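Local atomic coordinates of C2 toxin component I (PDB entry 2J3X), a protein that serves as the enzymatic ADP-ribosyltransferase component of the binary C2 toxin of Clostridium botulinum, probably modifying actin in host cells. Residues I4-N12 against L94-V102. The protein carries 2 engineered substitutions. Residues are numbered along the deposited sequence; the frame is centred on the assembly and turned at random. Where two conformers were deposited one is given.
Sequences IKEPIDFIN and LDRDAIGYV. With SO4 (sulfate ion), chain T.
Arg96 clasps a single backbone oxygen with two nitrogens: NE lies 2.8 Å and NH2 3.0 Å from Glu6 O. That oxygen sits only 4° out of the guanidinium plane, yet the two donors reach it differently, NE almost head-on to the carbonyl and NH2 from above its plane. The clasp flanks an isolated parallel beta-bridge between Ile8 and Ala98, which fastens the N-terminal loop to the start of strand 98-102 in the mixed sheet of the first ADP-ribosyltransferase-like region. Two bonds define the bridge: Ile8 N to Asp97 O at 2.8 Å, and Ile99 N to Ile8 O at 2.9 Å. Ile8 donates the first and accepts the second, and its partners Asp97 and Ile99 flank Ala98, the pattern of a parallel bridge. A water then carries the pairing one step further, 2.7 Å from both Phe10 N and Ile99 O.

A bend at chi3 (73°) turns the end of the Arg96 chain, whose guanidinium sets one face toward Ile8, with CG1 3.7 Å above the plane, toward its rim. Arg96 NH1 also donates to a sulfate ion, probably from the crystallisation liquor, which Trp21 of helix 15-30 holds as well.

Ile8 packs its CB on Ala98 CB and its CD1 on Leu94 CD2. A second group joins Pro7, Asp9 and Ile11 to Ile99 and Tyr101. Pro7 and Ile99 lie side by side, CG against CD1; Asp9 OD2 rests by Ile99 CD1, while OD1 accepts from Ile11 N, an Asx turn. The Tyr101 hydroxyl is hydrogen-bonded to Asp153; the Ile11 and Tyr101 side chains approach each other from opposite directions, with Ile11 CD1 3.8 Å from Tyr101 CZ.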
loop_
_atom_site.group_PDB
_atom_site.type_symbol
_atom_site.label_atom_id
_atom_site.label_comp_id
_atom_site.label_asym_id
_atom_site.label_seq_id
_atom_site.Cartn_x
_atom_site.Cartn_y
_atom_site.Cartn_z
ATOM N N ILE A 4 18.221 -33.563 4.752
ATOM C CA ILE A 4 18.019 -32.185 5.177
ATOM C C ILE A 4 17.644 -31.333 3.960
ATOM O O ILE A 4 18.311 -31.415 2.936
ATOM C CB ILE A 4 19.315 -31.624 5.822
ATOM C CG1 ILE A 4 19.528 -32.225 7.211
ATOM C CG2 ILE A 4 19.304 -30.106 5.869
ATOM C CD1 ILE A 4 20.962 -32.186 7.699
ATOM N N LYS A 5 16.593 -30.515 4.090
ATOM C CA LYS A 5 16.133 -29.626 2.987
ATOM C C LYS A 5 16.608 -28.163 3.131
ATOM O O LYS A 5 16.222 -27.427 4.037
ATOM C CB LYS A 5 14.602 -29.694 2.781
ATOM C CG LYS A 5 13.778 -29.125 3.954
ATOM C CD LYS A 5 14.119 -29.840 5.264
ATOM C CE LYS A 5 14.295 -28.868 6.434
ATOM N NZ LYS A 5 15.289 -29.448 7.392
ATOM N N GLU A 6 17.520 -27.747 2.284
ATOM C CA GLU A 6 18.020 -26.398 2.442
ATOM C C GLU A 6 17.153 -25.453 1.589
ATOM O O GLU A 6 16.499 -25.876 0.664
ATOM C CB GLU A 6 19.519 -26.302 2.124
ATOM C CG GLU A 6 20.436 -27.129 3.054
ATOM C CD GLU A 6 20.972 -26.342 4.235
ATOM O OE1 GLU A 6 21.425 -26.963 5.237
ATOM O OE2 GLU A 6 20.965 -25.107 4.157
ATOM N N PRO A 7 17.151 -24.183 1.932
ATOM C CA PRO A 7 16.379 -23.200 1.135
ATOM C C PRO A 7 16.978 -23.003 -0.273
ATOM O O PRO A 7 18.183 -23.336 -0.505
ATOM C CB PRO A 7 16.491 -21.908 1.953
ATOM C CG PRO A 7 17.694 -22.087 2.864
ATOM C CD PRO A 7 17.842 -23.576 3.089
ATOM N N ILE A 8 16.153 -22.516 -1.213
ATOM C CA ILE A 8 16.647 -22.063 -2.501
ATOM C C ILE A 8 17.553 -20.877 -2.178
ATOM O O ILE A 8 17.115 -19.899 -1.517
ATOM C CB ILE A 8 15.481 -21.669 -3.402
ATOM C CG1 ILE A 8 14.611 -22.909 -3.689
ATOM C CG2 ILE A 8 15.982 -20.929 -4.707
ATOM C CD1 ILE A 8 13.167 -22.565 -4.099
ATOM N N ASP A 9 18.838 -20.962 -2.533
ATOM C CA ASP A 9 19.715 -19.811 -2.224
ATOM C C ASP A 9 20.875 -19.862 -3.198
ATOM O O ASP A 9 21.797 -20.672 -3.021
ATOM C CB ASP A 9 20.186 -19.854 -0.768
ATOM C CG ASP A 9 21.029 -18.653 -0.376
ATOM O OD1 ASP A 9 21.472 -17.888 -1.257
ATOM O OD2 ASP A 9 21.281 -18.469 0.841
ATOM N N PHE A 10 20.796 -19.023 -4.221
ATOM C CA PHE A 10 21.824 -18.936 -5.263
ATOM C C PHE A 10 22.804 -17.808 -5.007
ATOM O O PHE A 10 23.662 -17.540 -5.842
ATOM C CB PHE A 10 21.177 -18.840 -6.649
ATOM C CG PHE A 10 20.632 -20.141 -7.108
ATOM C CD1 PHE A 10 21.512 -21.146 -7.545
ATOM C CD2 PHE A 10 19.248 -20.418 -7.067
ATOM C CE1 PHE A 10 21.034 -22.416 -7.923
ATOM C CE2 PHE A 10 18.780 -21.722 -7.461
ATOM C CZ PHE A 10 19.678 -22.670 -7.888
ATOM N N ILE A 11 22.744 -17.185 -3.824
ATOM C CA ILE A 11 23.675 -16.088 -3.590
ATOM C C ILE A 11 25.085 -16.643 -3.447
ATOM O O ILE A 11 25.293 -17.597 -2.687
ATOM C CB ILE A 11 23.308 -15.255 -2.341
ATOM C CG1 ILE A 11 21.924 -14.599 -2.599
ATOM C CG2 ILE A 11 24.415 -14.206 -2.032
ATOM C CD1 ILE A 11 21.275 -14.039 -1.277
ATOM N N ASN A 12 26.004 -16.084 -4.238
ATOM C CA ASN A 12 27.398 -16.530 -4.222
ATOM C C ASN A 12 27.632 -17.883 -4.894
ATOM O O ASN A 12 28.694 -18.433 -4.755
ATOM C CB ASN A 12 28.031 -16.491 -2.792
ATOM C CG ASN A 12 29.555 -16.285 -2.839
ATOM O OD1 ASN A 12 30.044 -15.483 -3.659
ATOM N ND2 ASN A 12 30.321 -16.996 -2.006
ATOM N N LEU A 94 5.896 -22.997 -3.508
ATOM C CA LEU A 94 7.256 -23.359 -3.081
ATOM C C LEU A 94 7.282 -24.632 -2.248
ATOM O O LEU A 94 6.451 -24.790 -1.350
ATOM C CB LEU A 94 7.868 -22.245 -2.232
ATOM C CG LEU A 94 8.318 -21.042 -3.097
ATOM C CD1 LEU A 94 8.607 -19.856 -2.184
ATOM C CD2 LEU A 94 9.553 -21.401 -3.995
ATOM N N ASP A 95 8.243 -25.523 -2.509
ATOM C CA ASP A 95 8.393 -26.691 -1.629
ATOM C C ASP A 95 9.545 -26.500 -0.640
ATOM O O ASP A 95 9.753 -27.317 0.269
ATOM C CB ASP A 95 8.503 -27.996 -2.439
ATOM C CG ASP A 95 9.747 -28.056 -3.318
ATOM O OD1 ASP A 95 10.485 -27.053 -3.430
ATOM O OD2 ASP A 95 9.996 -29.139 -3.903
ATOM N N ARG A 96 10.241 -25.369 -0.768
ATOM C CA ARG A 96 11.342 -24.986 0.125
ATOM C C ARG A 96 11.240 -23.457 0.316
ATOM O O ARG A 96 10.654 -22.786 -0.539
ATOM C CB ARG A 96 12.702 -25.272 -0.539
ATOM C CG ARG A 96 12.947 -26.673 -1.064
ATOM C CD ARG A 96 13.890 -26.610 -2.254
ATOM N NE ARG A 96 15.263 -26.323 -1.838
ATOM C CZ ARG A 96 16.340 -26.312 -2.638
ATOM N NH1 ARG A 96 16.243 -26.558 -3.959
ATOM N NH2 ARG A 96 17.524 -26.035 -2.105
ATOM N N ASP A 97 11.862 -22.926 1.370
ATOM C CA ASP A 97 11.982 -21.464 1.525
ATOM C C ASP A 97 12.894 -20.945 0.412
ATOM O O ASP A 97 13.653 -21.720 -0.174
ATOM C CB ASP A 97 12.629 -21.106 2.845
ATOM C CG ASP A 97 11.748 -21.347 4.067
ATOM O OD1 ASP A 97 10.574 -21.789 3.959
ATOM O OD2 ASP A 97 12.262 -21.026 5.162
ATOM N N ALA A 98 12.868 -19.629 0.130
ATOM C CA ALA A 98 13.736 -19.103 -0.927
ATOM C C ALA A 98 14.309 -17.829 -0.356
ATOM O O ALA A 98 13.575 -17.041 0.239
ATOM C CB ALA A 98 12.935 -18.804 -2.203
ATOM N N ILE A 99 15.609 -17.627 -0.546
ATOM C CA ILE A 99 16.271 -16.424 -0.036
ATOM C C ILE A 99 16.678 -15.589 -1.263
ATOM O O ILE A 99 17.221 -16.117 -2.231
ATOM C CB ILE A 99 17.513 -16.822 0.753
ATOM C CG1 ILE A 99 17.068 -17.604 2.023
ATOM C CG2 ILE A 99 18.358 -15.590 1.143
ATOM C CD1 ILE A 99 18.192 -18.315 2.654
ATOM N N GLY A 100 16.493 -14.271 -1.190
ATOM C CA GLY A 100 16.951 -13.449 -2.303
ATOM C C GLY A 100 16.606 -11.990 -2.009
ATOM O O GLY A 100 16.387 -11.631 -0.862
ATOM N N TYR A 101 16.609 -11.165 -3.039
ATOM C CA TYR A 101 16.584 -9.714 -2.867
ATOM C C TYR A 101 15.287 -9.205 -3.454
ATOM O O TYR A 101 15.013 -9.426 -4.664
ATOM C CB TYR A 101 17.720 -9.093 -3.634
ATOM C CG TYR A 101 19.078 -9.551 -3.201
ATOM C CD1 TYR A 101 19.497 -9.381 -1.873
ATOM C CD2 TYR A 101 19.952 -10.179 -4.123
ATOM C CE1 TYR A 101 20.813 -9.780 -1.477
ATOM C CE2 TYR A 101 21.262 -10.613 -3.711
ATOM C CZ TYR A 101 21.663 -10.409 -2.409
ATOM O OH TYR A 101 22.928 -10.808 -1.967
ATOM N N VAL A 102 14.482 -8.527 -2.645
ATOM C CA VAL A 102 13.224 -8.011 -3.192
ATOM C C VAL A 102 13.382 -6.647 -3.867
ATOM O O VAL A 102 14.246 -5.857 -3.511
ATOM C CB VAL A 102 12.079 -7.978 -2.124
ATOM C CG1 VAL A 102 11.554 -9.392 -1.858
ATOM C CG2 VAL A 102 12.541 -7.386 -0.794
HETATM S S SO4 T . 12.779 -26.780 -6.181
HETATM O O1 SO4 T . 12.643 -27.767 -7.254
HETATM O O2 SO4 T . 12.461 -27.456 -4.923
HETATM O O3 SO4 T . 14.165 -26.288 -6.141
HETATM O O4 SO4 T . 11.829 -25.677 -6.364
HETATM O O HOH W 1 18.704 -17.279 -4.109
#